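Side-chain contacts in sefir domain protein (Bacillus cereus F65185, PDB 5Y8E), which probably takes part in signalling through SEFIR-SEFIR interactions, as expected of a bacterial relative of the SEFIR adaptor and receptor domains: residues A[13-18]-A[64-69]; A[99-104]-A[139-144]; A[124-127]-A[133-136]. All coordinates share one frame; numbering follows the deposited sequence.

Contact 1. Residues A[13-18]-A[64-69]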
ATOM      1  N   GLU A  13     -16.634  -4.335   5.223  1.00 16.71           N
ATOM      2  CA  GLU A  13     -17.220  -3.508   4.173  1.00 20.85           C
ATOM      3  C   GLU A  13     -16.815  -2.043   4.334  1.00 20.18           C
ATOM      4  O   GLU A  13     -16.536  -1.358   3.349  1.00 18.64           O
ATOM      5  CB  GLU A  13     -18.742  -3.667   4.113  1.00 25.43           C
ATOM      6  CG  GLU A  13     -19.202  -5.051   3.651  1.00 31.24           C
ATOM      7  CD  GLU A  13     -18.641  -5.456   2.285  1.00 39.38           C
ATOM      8  OE1 GLU A  13     -18.265  -4.568   1.485  1.00 36.02           O
ATOM      9  OE2 GLU A  13     -18.585  -6.676   2.007  1.00 42.84           O
ATOM     10  N   ASP A  14     -16.775  -1.574   5.578  1.00 20.13           N
ATOM     11  CA  ASP A  14     -16.363  -0.200   5.857  1.00 20.42           C
ATOM     12  C   ASP A  14     -14.926   0.045   5.425  1.00 15.73           C
ATOM     13  O   ASP A  14     -14.593   1.118   4.914  1.00 15.49           O
ATOM     14  CB  ASP A  14     -16.511   0.126   7.345  1.00 23.14           C
ATOM     15  CG  ASP A  14     -17.948   0.335   7.754  1.00 25.88           C
ATOM     16  OD1 ASP A  14     -18.816   0.461   6.863  1.00 26.22           O
ATOM     17  OD2 ASP A  14     -18.205   0.390   8.975  1.00 31.43           O
ATOM     18  N   HIS A  15     -14.069  -0.946   5.627  1.00 16.45           N
ATOM     19  CA  HIS A  15     -12.674  -0.787   5.246  1.00 16.14           C
ATOM     20  C   HIS A  15     -12.537  -0.755   3.725  1.00 15.57           C
ATOM     21  O   HIS A  15     -11.794   0.069   3.184  1.00 14.21           O
ATOM     22  CB  HIS A  15     -11.814  -1.899   5.835  1.00 12.79           C
ATOM     23  CG  HIS A  15     -10.359  -1.761   5.510  1.00 15.55           C
ATOM     24  ND1 HIS A  15      -9.596  -0.700   5.952  1.00 13.07           N
ATOM     25  CD2 HIS A  15      -9.536  -2.540   4.775  1.00 13.22           C
ATOM     26  CE1 HIS A  15      -8.358  -0.839   5.505  1.00 10.15           C
ATOM     27  NE2 HIS A  15      -8.294  -1.946   4.790  1.00 12.06           N
ATOM     28  N   LYS A  16     -13.255  -1.645   3.041  1.00 12.95           N
ATOM     29  CA  LYS A  16     -13.299  -1.621   1.576  1.00 12.84           C
ATOM     30  C   LYS A  16     -13.745  -0.251   1.059  1.00 14.50           C
ATOM     31  O   LYS A  16     -13.192   0.258   0.083  1.00 13.09           O
ATOM     32  CB  LYS A  16     -14.231  -2.711   1.035  1.00 16.31           C
ATOM     33  CG  LYS A  16     -13.713  -4.134   1.219  1.00 13.79           C
ATOM     34  CD  LYS A  16     -14.801  -5.164   0.893  1.00 18.52           C
ATOM     35  CE  LYS A  16     -15.251  -5.068  -0.558  1.00 21.12           C
ATOM     36  NZ  LYS A  16     -16.451  -5.920  -0.818  1.00 19.38           N
ATOM     37  N   GLU A  17     -14.729   0.351   1.723  1.00 15.99           N
ATOM     38  CA  GLU A  17     -15.239   1.659   1.311  1.00 11.74           C
ATOM     39  C   GLU A  17     -14.211   2.764   1.549  1.00 15.15           C
ATOM     40  O   GLU A  17     -14.081   3.680   0.735  1.00 13.59           O
ATOM     41  CB  GLU A  17     -16.571   1.996   2.006  1.00 12.89           C
ATOM     42  CG  GLU A  17     -17.184   3.319   1.512  1.00 23.99           C
ATOM     43  CD  GLU A  17     -18.472   3.698   2.213  1.00 34.02           C
ATOM     44  OE1 GLU A  17     -18.816   3.067   3.234  1.00 35.90           O
ATOM     45  OE2 GLU A  17     -19.141   4.639   1.737  1.00 34.11           O
ATOM     46  N   TRP A  18     -13.485   2.685   2.660  1.00 12.67           N
ATOM     47  CA  TRP A  18     -12.427   3.661   2.927  1.00 13.97           C
ATOM     48  C   TRP A  18     -11.352   3.608   1.842  1.00 11.63           C
ATOM     49  O   TRP A  18     -10.888   4.645   1.362  1.00 11.29           O
ATOM     50  CB  TRP A  18     -11.814   3.428   4.315  1.00 12.34           C
ATOM     51  CG  TRP A  18     -10.789   4.460   4.727  1.00 10.53           C
ATOM     52  CD1 TRP A  18     -11.012   5.606   5.443  1.00 16.93           C
ATOM     53  CD2 TRP A  18      -9.384   4.432   4.441  1.00 12.08           C
ATOM     54  NE1 TRP A  18      -9.831   6.283   5.624  1.00 16.99           N
ATOM     55  CE2 TRP A  18      -8.816   5.584   5.021  1.00 14.94           C
ATOM     56  CE3 TRP A  18      -8.552   3.533   3.765  1.00 11.53           C
ATOM     57  CZ2 TRP A  18      -7.448   5.868   4.933  1.00 14.70           C
ATOM     58  CZ3 TRP A  18      -7.198   3.817   3.672  1.00 13.70           C
ATOM     59  CH2 TRP A  18      -6.659   4.974   4.254  1.00 15.15           C
ATOM     60  N   ILE A  64      -1.921  -0.750   2.697  1.00  9.27           N
ATOM     61  CA  ILE A  64      -2.907  -0.291   3.671  1.00  8.60           C
ATOM     62  C   ILE A  64      -2.812  -1.164   4.914  1.00 10.27           C
ATOM     63  O   ILE A  64      -3.377  -2.264   4.984  1.00 13.11           O
ATOM     64  CB  ILE A  64      -4.338  -0.295   3.107  1.00  8.74           C
ATOM     65  CG1 ILE A  64      -4.400   0.489   1.791  1.00 10.44           C
ATOM     66  CG2 ILE A  64      -5.308   0.271   4.136  1.00 11.09           C
ATOM     67  CD1 ILE A  64      -3.821   1.907   1.872  1.00 11.97           C
ATOM     68  N   CYS A  65      -2.082  -0.666   5.897  1.00  9.77           N
ATOM     69  CA  CYS A  65      -1.773  -1.472   7.059  1.00 10.70           C
ATOM     70  C   CYS A  65      -2.752  -1.247   8.194  1.00 12.92           C
ATOM     71  O   CYS A  65      -2.465  -0.506   9.136  1.00 13.23           O
ATOM     72  CB  CYS A  65      -0.354  -1.175   7.518  1.00 11.43           C
ATOM     73  SG  CYS A  65       0.917  -1.731   6.365  1.00 14.03           S
ATOM     74  N   ASP A  66      -3.919  -1.874   8.101  1.00 15.22           N
ATOM     75  CA  ASP A  66      -4.761  -2.000   9.280  1.00 15.84           C
ATOM     76  C   ASP A  66      -4.315  -3.238  10.055  1.00 17.58           C
ATOM     77  O   ASP A  66      -3.406  -3.957   9.616  1.00 16.37           O
ATOM     78  CB  ASP A  66      -6.259  -2.014   8.925  1.00 15.20           C
ATOM     79  CG  ASP A  66      -6.660  -3.178   8.018  1.00 21.07           C
ATOM     80  OD1 ASP A  66      -5.784  -3.837   7.407  1.00 20.18           O
ATOM     81  OD2 ASP A  66      -7.880  -3.416   7.898  1.00 20.84           O
ATOM     82  N   LYS A  67      -4.929  -3.480  11.207  1.00 15.49           N
ATOM     83  CA  LYS A  67      -4.522  -4.602  12.054  1.00 18.17           C
ATOM     84  C   LYS A  67      -4.636  -5.926  11.302  1.00 19.79           C
ATOM     85  O   LYS A  67      -3.750  -6.782  11.385  1.00 21.41           O
ATOM     86  CB  LYS A  67      -5.361  -4.638  13.331  1.00 19.34           C
ATOM     87  CG  LYS A  67      -5.105  -5.854  14.204  1.00 23.98           C
ATOM     88  CD  LYS A  67      -5.758  -5.706  15.566  1.00 33.83           C
ATOM     89  CE  LYS A  67      -4.730  -5.294  16.612  1.00 42.44           C
ATOM     90  NZ  LYS A  67      -5.341  -4.921  17.926  1.00 44.43           N
ATOM     91  N   ASP A  68      -5.722  -6.071  10.550  1.00 19.63           N
ATOM     92  CA  ASP A  68      -5.995  -7.299   9.811  1.00 18.31           C
ATOM     93  C   ASP A  68      -4.903  -7.612   8.795  1.00 18.17           C
ATOM     94  O   ASP A  68      -4.422  -8.744   8.719  1.00 20.88           O
ATOM     95  CB  ASP A  68      -7.349  -7.195   9.105  1.00 24.09           C
ATOM     96  CG  ASP A  68      -7.715  -8.462   8.355  1.00 35.18           C
ATOM     97  OD1 ASP A  68      -7.951  -9.495   9.020  1.00 36.18           O
ATOM     98  OD2 ASP A  68      -7.773  -8.422   7.105  1.00 36.89           O
ATOM     99  N   TYR A  69      -4.515  -6.612   8.013  1.00 15.12           N
ATOM    100  CA  TYR A  69      -3.510  -6.812   6.975  1.00 15.27           C
ATOM    101  C   TYR A  69      -2.213  -7.281   7.614  1.00 18.48           C
ATOM    102  O   TYR A  69      -1.588  -8.235   7.162  1.00 17.06           O
ATOM    103  CB  TYR A  69      -3.272  -5.501   6.226  1.00 13.10           C
ATOM    104  CG  TYR A  69      -2.407  -5.625   4.989  1.00 14.17           C
ATOM    105  CD1 TYR A  69      -1.020  -5.632   5.084  1.00 13.54           C
ATOM    106  CD2 TYR A  69      -2.979  -5.719   3.724  1.00 15.60           C
ATOM    107  CE1 TYR A  69      -0.225  -5.738   3.957  1.00 15.50           C
ATOM    108  CE2 TYR A  69      -2.191  -5.824   2.584  1.00 15.80           C
ATOM    109  CZ  TYR A  69      -0.817  -5.832   2.713  1.00 14.44           C
ATOM    110  OH  TYR A  69      -0.024  -5.932   1.595  1.00 12.85           O
TER
HETATM  111  O   HOH W   1      -5.882  -3.476   4.491  1.00 14.18           O

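Contact 2. Residues A[99-104]-A[139-144]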
ATOM      1  N   LYS A  99       9.526   1.769  -3.661  1.00 14.65           N
ATOM      2  CA  LYS A  99       8.176   1.698  -4.223  1.00 13.31           C
ATOM      3  C   LYS A  99       7.088   1.753  -3.166  1.00 15.31           C
ATOM      4  O   LYS A  99       5.994   2.253  -3.431  1.00 13.52           O
ATOM      5  CB  LYS A  99       7.975   0.423  -5.050  1.00 14.02           C
ATOM      6  CG  LYS A  99       8.456   0.514  -6.481  1.00 21.30           C
ATOM      7  CD  LYS A  99       7.648  -0.436  -7.374  1.00 17.41           C
ATOM      8  CE  LYS A  99       8.309  -0.582  -8.712  1.00 21.52           C
ATOM      9  NZ  LYS A  99       7.506  -1.408  -9.643  1.00 13.79           N
ATOM     10  N   PHE A 100       7.371   1.232  -1.972  1.00 10.25           N
ATOM     11  CA  PHE A 100       6.311   1.051  -0.978  1.00  9.88           C
ATOM     12  C   PHE A 100       6.052   2.294  -0.136  1.00  9.91           C
ATOM     13  O   PHE A 100       6.995   2.933   0.348  1.00 12.52           O
ATOM     14  CB  PHE A 100       6.622  -0.142  -0.061  1.00 11.52           C
ATOM     15  CG  PHE A 100       6.715  -1.454  -0.783  1.00  9.91           C
ATOM     16  CD1 PHE A 100       5.566  -2.095  -1.238  1.00  9.43           C
ATOM     17  CD2 PHE A 100       7.952  -2.050  -1.009  1.00 13.84           C
ATOM     18  CE1 PHE A 100       5.647  -3.306  -1.912  1.00 12.07           C
ATOM     19  CE2 PHE A 100       8.049  -3.254  -1.682  1.00 12.74           C
ATOM     20  CZ  PHE A 100       6.893  -3.891  -2.131  1.00 12.70           C
ATOM     21  N   ILE A 101       4.774   2.632   0.013  1.00  9.46           N
ATOM     22  CA  ILE A 101       4.332   3.651   0.962  1.00  9.54           C
ATOM     23  C   ILE A 101       3.331   3.009   1.916  1.00  9.41           C
ATOM     24  O   ILE A 101       2.130   2.921   1.623  1.00  9.80           O
ATOM     25  CB  ILE A 101       3.676   4.852   0.264  1.00  9.29           C
ATOM     26  CG1 ILE A 101       4.619   5.465  -0.769  1.00 10.34           C
ATOM     27  CG2 ILE A 101       3.226   5.915   1.294  1.00  9.92           C
ATOM     28  CD1 ILE A 101       3.961   6.550  -1.623  1.00 12.41           C
ATOM     29  N   PRO A 102       3.823   2.528   3.060  1.00 14.08           N
ATOM     30  CA  PRO A 102       2.924   1.910   4.035  1.00 14.90           C
ATOM     31  C   PRO A 102       2.112   2.982   4.739  1.00 13.41           C
ATOM     32  O   PRO A 102       2.678   4.000   5.138  1.00 14.05           O
ATOM     33  CB  PRO A 102       3.889   1.242   5.023  1.00 17.09           C
ATOM     34  CG  PRO A 102       5.193   1.106   4.264  1.00 14.25           C
ATOM     35  CD  PRO A 102       5.237   2.349   3.426  1.00 13.16           C
ATOM     36  N   ILE A 103       0.806   2.768   4.861  1.00 10.07           N
ATOM     37  CA  ILE A 103      -0.060   3.667   5.620  1.00 10.49           C
ATOM     38  C   ILE A 103      -0.610   2.887   6.803  1.00 12.43           C
ATOM     39  O   ILE A 103      -1.358   1.920   6.622  1.00 11.94           O
ATOM     40  CB  ILE A 103      -1.231   4.182   4.764  1.00 12.39           C
ATOM     41  CG1 ILE A 103      -0.727   4.821   3.464  1.00 11.80           C
ATOM     42  CG2 ILE A 103      -2.080   5.182   5.558  1.00 11.74           C
ATOM     43  CD1 ILE A 103      -1.859   5.184   2.481  1.00 14.41           C
ATOM     44  N   SER A 104      -0.234   3.289   8.014  1.00 13.18           N
ATOM     45  CA  SER A 104      -0.701   2.605   9.221  0.68 12.69           C
ATOM     46  C   SER A 104      -2.022   3.184   9.702  1.00 15.39           C
ATOM     47  O   SER A 104      -2.129   4.386   9.982  1.00 13.48           O
ATOM     48  CB  SER A 104       0.343   2.687  10.340  0.68 13.72           C
ATOM     49  OG  SER A 104      -0.038   1.888  11.451  0.68 14.89           O
ATOM     50  N   GLU A 139       0.123  12.377  -0.594  1.00 11.84           N
ATOM     51  CA  GLU A 139       0.265  12.943  -1.929  1.00 12.64           C
ATOM     52  C   GLU A 139       1.723  13.318  -2.207  1.00 14.03           C
ATOM     53  O   GLU A 139       2.256  13.028  -3.289  1.00 12.29           O
ATOM     54  CB  GLU A 139      -0.650  14.156  -2.033  1.00 16.25           C
ATOM     55  CG  GLU A 139      -0.662  14.844  -3.366  1.00 15.84           C
ATOM     56  CD  GLU A 139      -1.556  16.051  -3.335  1.00 16.83           C
ATOM     57  OE1 GLU A 139      -2.698  15.964  -3.837  1.00 17.46           O
ATOM     58  OE2 GLU A 139      -1.123  17.081  -2.782  1.00 17.98           O
ATOM     59  N   ARG A 140       2.369  13.952  -1.231  1.00 10.61           N
ATOM     60  CA  ARG A 140       3.789  14.295  -1.342  1.00 13.17           C
ATOM     61  C   ARG A 140       4.646  13.055  -1.587  1.00 12.93           C
ATOM     62  O   ARG A 140       5.505  13.046  -2.475  1.00 12.74           O
ATOM     63  CB  ARG A 140       4.276  15.010  -0.076  1.00 14.17           C
ATOM     64  CG  ARG A 140       5.678  15.595  -0.220  1.00 16.15           C
ATOM     65  CD  ARG A 140       6.269  16.081   1.097  1.00 18.50           C
ATOM     66  NE  ARG A 140       6.556  14.979   2.012  1.00 19.71           N
ATOM     67  CZ  ARG A 140       7.622  14.187   1.917  1.00 25.93           C
ATOM     68  NH1 ARG A 140       8.504  14.369   0.941  1.00 28.44           N
ATOM     69  NH2 ARG A 140       7.810  13.209   2.793  1.00 24.06           N
ATOM     70  N   LEU A 141       4.417  12.013  -0.794  1.00 11.72           N
ATOM     71  CA  LEU A 141       5.197  10.776  -0.907  1.00 12.14           C
ATOM     72  C   LEU A 141       4.997  10.095  -2.263  1.00 13.15           C
ATOM     73  O   LEU A 141       5.936   9.528  -2.835  1.00 11.75           O
ATOM     74  CB  LEU A 141       4.822   9.822   0.228  1.00 11.54           C
ATOM     75  CG  LEU A 141       5.285  10.245   1.623  1.00 16.52           C
ATOM     76  CD1 LEU A 141       4.552   9.459   2.692  1.00 12.35           C
ATOM     77  CD2 LEU A 141       6.788  10.044   1.742  1.00 16.49           C
ATOM     78  N   ILE A 142       3.774  10.148  -2.774  1.00  9.36           N
ATOM     79  CA  ILE A 142       3.466   9.552  -4.073  1.00 10.63           C
ATOM     80  C   ILE A 142       4.235  10.236  -5.206  1.00 12.07           C
ATOM     81  O   ILE A 142       4.802   9.565  -6.076  1.00 14.78           O
ATOM     82  CB  ILE A 142       1.945   9.554  -4.340  1.00 10.46           C
ATOM     83  CG1 ILE A 142       1.279   8.416  -3.554  1.00 10.93           C
ATOM     84  CG2 ILE A 142       1.651   9.420  -5.837  1.00 15.09           C
ATOM     85  CD1 ILE A 142      -0.246   8.515  -3.484  1.00 10.58           C
ATOM     86  N   TRP A 143       4.290  11.564  -5.171  1.00 10.41           N
ATOM     87  CA  TRP A 143       4.948  12.338  -6.225  1.00 11.37           C
ATOM     88  C   TRP A 143       6.462  12.459  -6.046  1.00 13.68           C
ATOM     89  O   TRP A 143       7.176  12.887  -6.950  1.00 14.09           O
ATOM     90  CB  TRP A 143       4.298  13.725  -6.347  1.00 15.20           C
ATOM     91  CG  TRP A 143       2.996  13.680  -7.097  1.00 12.90           C
ATOM     92  CD1 TRP A 143       1.746  13.451  -6.578  1.00 12.41           C
ATOM     93  CD2 TRP A 143       2.821  13.838  -8.508  1.00 14.31           C
ATOM     94  NE1 TRP A 143       0.807  13.475  -7.587  1.00 13.92           N
ATOM     95  CE2 TRP A 143       1.444  13.709  -8.780  1.00 13.79           C
ATOM     96  CE3 TRP A 143       3.697  14.090  -9.569  1.00 15.52           C
ATOM     97  CZ2 TRP A 143       0.925  13.819 -10.072  1.00 13.02           C
ATOM     98  CZ3 TRP A 143       3.183  14.199 -10.846  1.00 17.70           C
ATOM     99  CH2 TRP A 143       1.809  14.069 -11.088  1.00 16.84           C
ATOM    100  N   GLU A 144       6.952  12.082  -4.875  1.00 16.20           N
ATOM    101  CA  GLU A 144       8.387  12.097  -4.618  1.00 17.69           C
ATOM    102  C   GLU A 144       9.085  11.000  -5.427  1.00 17.58           C
ATOM    103  O   GLU A 144       8.524   9.927  -5.654  1.00 16.79           O
ATOM    104  CB  GLU A 144       8.628  11.882  -3.124  1.00 20.50           C
ATOM    105  CG  GLU A 144      10.068  11.998  -2.669  1.00 21.75           C
ATOM    106  CD  GLU A 144      10.238  11.578  -1.224  1.00 30.53           C
ATOM    107  OE1 GLU A 144       9.592  10.593  -0.801  1.00 29.58           O
ATOM    108  OE2 GLU A 144      11.019  12.237  -0.508  1.00 38.52           O
TER

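Contact 3. Residues A[124-127]-A[133-136]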
ATOM      1  N   LEU A 124       3.423   5.958   6.855  1.00 13.93           N
ATOM      2  CA  LEU A 124       2.621   7.147   7.112  1.00 13.62           C
ATOM      3  C   LEU A 124       1.598   6.770   8.162  1.00 13.56           C
ATOM      4  O   LEU A 124       0.706   5.959   7.903  1.00 14.57           O
ATOM      5  CB  LEU A 124       1.928   7.622   5.837  1.00 12.70           C
ATOM      6  CG  LEU A 124       0.907   8.759   5.983  1.00 17.09           C
ATOM      7  CD1 LEU A 124       1.579   9.979   6.560  1.00 16.81           C
ATOM      8  CD2 LEU A 124       0.279   9.082   4.638  1.00 17.92           C
ATOM      9  N   GLY A 125       1.747   7.329   9.359  1.00 14.29           N
ATOM     10  CA  GLY A 125       0.773   7.120  10.413  1.00 15.02           C
ATOM     11  C   GLY A 125      -0.455   7.962  10.129  1.00 14.04           C
ATOM     12  O   GLY A 125      -0.423   9.184  10.276  1.00 14.58           O
ATOM     13  N   TRP A 126      -1.536   7.320   9.706  1.00 12.98           N
ATOM     14  CA  TRP A 126      -2.753   8.048   9.361  1.00 12.35           C
ATOM     15  C   TRP A 126      -3.351   8.756  10.573  1.00 13.78           C
ATOM     16  O   TRP A 126      -3.558   8.155  11.629  1.00 17.83           O
ATOM     17  CB  TRP A 126      -3.775   7.107   8.721  1.00 13.51           C
ATOM     18  CG  TRP A 126      -4.870   7.818   7.984  1.00 11.65           C
ATOM     19  CD1 TRP A 126      -6.157   8.013   8.404  1.00 17.83           C
ATOM     20  CD2 TRP A 126      -4.771   8.429   6.691  1.00 10.37           C
ATOM     21  NE1 TRP A 126      -6.864   8.713   7.449  1.00 16.36           N
ATOM     22  CE2 TRP A 126      -6.036   8.974   6.388  1.00 13.23           C
ATOM     23  CE3 TRP A 126      -3.733   8.562   5.761  1.00 12.60           C
ATOM     24  CZ2 TRP A 126      -6.290   9.646   5.188  1.00 10.45           C
ATOM     25  CZ3 TRP A 126      -3.987   9.226   4.570  1.00 13.13           C
ATOM     26  CH2 TRP A 126      -5.253   9.760   4.296  1.00 11.67           C
ATOM     27  N   ASN A 127      -3.608  10.047  10.424  1.00 13.19           N
ATOM     28  CA  ASN A 127      -4.195  10.821  11.509  1.00 13.46           C
ATOM     29  C   ASN A 127      -5.664  11.091  11.208  1.00 15.23           C
ATOM     30  O   ASN A 127      -5.993  11.975  10.409  1.00 13.31           O
ATOM     31  CB  ASN A 127      -3.427  12.129  11.715  1.00 17.60           C
ATOM     32  CG  ASN A 127      -3.884  12.883  12.952  1.00 15.31           C
ATOM     33  OD1 ASN A 127      -4.869  12.507  13.588  1.00 15.01           O
ATOM     34  ND2 ASN A 127      -3.175  13.950  13.297  1.00 20.63           N
ATOM     35  N   LYS A 133      -4.031  16.805   6.602  1.00 13.01           N
ATOM     36  CA  LYS A 133      -2.584  16.732   6.790  1.00 12.86           C
ATOM     37  C   LYS A 133      -2.029  15.379   6.356  1.00 14.21           C
ATOM     38  O   LYS A 133      -1.010  15.309   5.664  1.00 14.79           O
ATOM     39  CB  LYS A 133      -2.219  17.009   8.246  1.00 16.01           C
ATOM     40  CG  LYS A 133      -0.722  17.015   8.526  1.00 22.31           C
ATOM     41  CD  LYS A 133      -0.444  17.563   9.924  1.00 26.29           C
ATOM     42  CE  LYS A 133       1.028  17.450  10.292  1.00 34.15           C
ATOM     43  NZ  LYS A 133       1.427  16.030  10.498  1.00 38.99           N
ATOM     44  N   SER A 134      -2.705  14.307   6.758  1.00 12.32           N
ATOM     45  CA  SER A 134      -2.312  12.960   6.367  1.00 10.92           C
ATOM     46  C   SER A 134      -2.377  12.777   4.853  1.00 12.68           C
ATOM     47  O   SER A 134      -1.466  12.201   4.255  1.00 11.97           O
ATOM     48  CB  SER A 134      -3.194  11.926   7.072  1.00 14.80           C
ATOM     49  OG  SER A 134      -2.978  11.959   8.473  1.00 16.72           O
ATOM     50  N   TYR A 135      -3.440  13.279   4.231  1.00 11.67           N
ATOM     51  CA  TYR A 135      -3.605  13.120   2.789  1.00 14.00           C
ATOM     52  C   TYR A 135      -2.556  13.926   2.028  1.00 12.57           C
ATOM     53  O   TYR A 135      -2.011  13.466   1.018  1.00 11.67           O
ATOM     54  CB  TYR A 135      -5.016  13.519   2.341  1.00 13.63           C
ATOM     55  CG  TYR A 135      -5.230  13.258   0.869  1.00  9.11           C
ATOM     56  CD1 TYR A 135      -5.630  12.007   0.423  1.00 12.12           C
ATOM     57  CD2 TYR A 135      -4.996  14.250  -0.073  1.00 10.62           C
ATOM     58  CE1 TYR A 135      -5.805  11.747  -0.930  1.00 15.32           C
ATOM     59  CE2 TYR A 135      -5.162  14.003  -1.430  1.00 12.51           C
ATOM     60  CZ  TYR A 135      -5.569  12.752  -1.847  1.00 13.74           C
ATOM     61  OH  TYR A 135      -5.742  12.502  -3.190  1.00 14.29           O
ATOM     62  N   LYS A 136      -2.285  15.133   2.513  1.00 12.23           N
ATOM     63  CA  LYS A 136      -1.265  15.983   1.910  1.00 12.40           C
ATOM     64  C   LYS A 136       0.086  15.273   1.917  1.00 12.08           C
ATOM     65  O   LYS A 136       0.830  15.323   0.931  1.00 12.11           O
ATOM     66  CB  LYS A 136      -1.174  17.308   2.665  1.00 15.93           C
ATOM     67  CG  LYS A 136      -0.133  18.284   2.131  1.00 17.68           C
ATOM     68  CD  LYS A 136      -0.135  19.549   2.994  1.00 28.18           C
ATOM     69  CE  LYS A 136       0.896  20.560   2.529  1.00 40.53           C
ATOM     70  NZ  LYS A 136       2.289  20.056   2.688  1.00 47.56           N
TER
HETATM   71  O   HOH W   2      -0.475  13.646  11.858  1.00 42.49           O

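Contact 1. Residues A[13-18]-A[64-69]
I64, on strand 60-65, meets helix 13-29 through its CG2 methyl, which lies 3.5 Å from H15 CE1 at the edge of the imidazole, near the ring plane. The same I64 CG2 methyl lies 4.0 Å from CZ3 of W18, one helical turn on from H15, so a single branch serves both rings. Strand pairing continues at C65, whose backbone bonds to strand 100-108; its side chain turns from the helix, and it forms the centre of an inverse gamma turn that brings the chain round to D66. There the contact becomes polar. The D66 carboxylate stacks on the imidazole, the two planes 13° apart, with OD2 3.4 Å above the H15 ring plane and over its centre. H15 NE2 and D66 OD2 are 3.5 Å apart, but the angle is poor, and the pair is a stack without a direct hydrogen bond. Water 1 supplies the polar link: it lies 2.9 Å from H15 NE2 and donates to I64 O and D66 OD1. With CG set between its backbone N and carbonyl carbon (chi1 61°), D66 also turns OD1 back to the helix that follows, accepting from Y69 N at 3.1 Å from above the carboxylate plane. OD2 has its own hydrogen-bond partner in S11, just ahead of helix 13-29, so the carboxylate is held at both oxygens. D68, the second residue of helix 67-75, bonds S9 OG and S11 OG through OD2, while Y69 OH bonds S7 OG, at the end of strand 3-7, and I87 N. D66 is thus an N-cap: the arrangement is a capped helix start directly after a parallel strand, packed against the first helix of an open alpha/beta fold of the SEFIR/TIR kind.

Contact 2. Residues A[99-104]-A[139-144]
This is a buried helix-on-sheet contact of aliphatic side chains: strand 100-108 meets the C-terminal end of helix 131-143, with I101 and L141 the closest pair of residues by their CA atoms (7.4 Å). I101 is the strand's contribution. Its CG1 stands anti to the carbonyl carbon and the chain is extended beyond it (chi2 173°), which rests I101 CD1 on the helix backbone, 3.7 Å from L141 C. From there the I101 CD1 methyl touches two successive residues, lying 3.9 Å from L141 CB and 3.8 Å from I142 CG1. The other branch meets the leucine side chain farther out, where CG2 of I101 lies 4.0 Å from L141 CD1, so L141 is approached by both arms of the isoleucine. In the alpha/beta architecture of the SEFIR/TIR clan, helices cover the faces of a largely parallel sheet, and here the last helix does so, its C-terminal end lying beside S30. One turn back along that helix, L138 packs on both I101 and I103, while L62 of the neighbouring strand 60-65 also touches I101.

Contact 3. Residues A[124-127]-A[133-136]
L124 begins the contact by pointing toward helix 131-143, and L124 CD2 lies 3.6 Å from S134 O. Its backbone meanwhile pairs with P102 and S104 of strand 100-108, so the residue joins the sheet on one hand and the helix on the other. G125 continues the strand, and the chain reaches W126, where the backbones of the two segments come nearest each other, W126 CA lying 5.8 Å from S134 CA. The indole is laid over the serine: S134 CB stands 3.7 Å from the centroid of the W126 six-membered ring and 14° off the ring normal, a CH-pi contact over the face, with the methylene nearest CE3. Farther along the ring, W126 CH2 lies 4.2 Å from Y135 CB, near the plane of the tyrosine ring and at its edge. Y135 sends its own hydroxyl away to S30. Around the indole, W18 and Y128 make edge-to-face contacts. N127 supplies the direct hydrogen bond: its backbone N donates to S134 OG at 2.8 Å, with an N-H...O angle of 154°. S134 OG, set anti to its carbonyl carbon (chi1 -65°), is thereby directed at the loop while CB stays under the indole. The same oxygen has a second, weak bond with D130 O. At its polar end, N127 OD1 accepts from E129 N, and ND2 donates to water 2 at 3.1 Å, which also takes a weak bond from K133 NZ. The arrangement is a tight strand-loop-helix connection in which edge strand 124-125 of the alpha/beta sheet turns back into the final helix, pinned by a serine hydroxyl on the loop backbone.

Contact 2 is buried, whereas contacts 1 and 3 are partly buried. Contacts 2 and 3 both use helix 131-143, contact 3 near its start and contact 2 at its C-terminal end, with centres about 10 Å apart; contact 1 uses the first helix instead. All three reach one sheet: a probable hydrogen bond joins C65 N to I103 O (2.8 Å) between contacts 1 and 2, and another joins L124 N to P102 O (2.7 Å) between contacts 2 and 3. Contacts 1 and 3 meet through W18 and W126. Chemistry follows place: contact 2 is carried by aliphatic side chains against a helix backbone, contact 1 is bridged by water beside a carboxylate stack, and contact 3 by a direct backbone-to-hydroxyl bond.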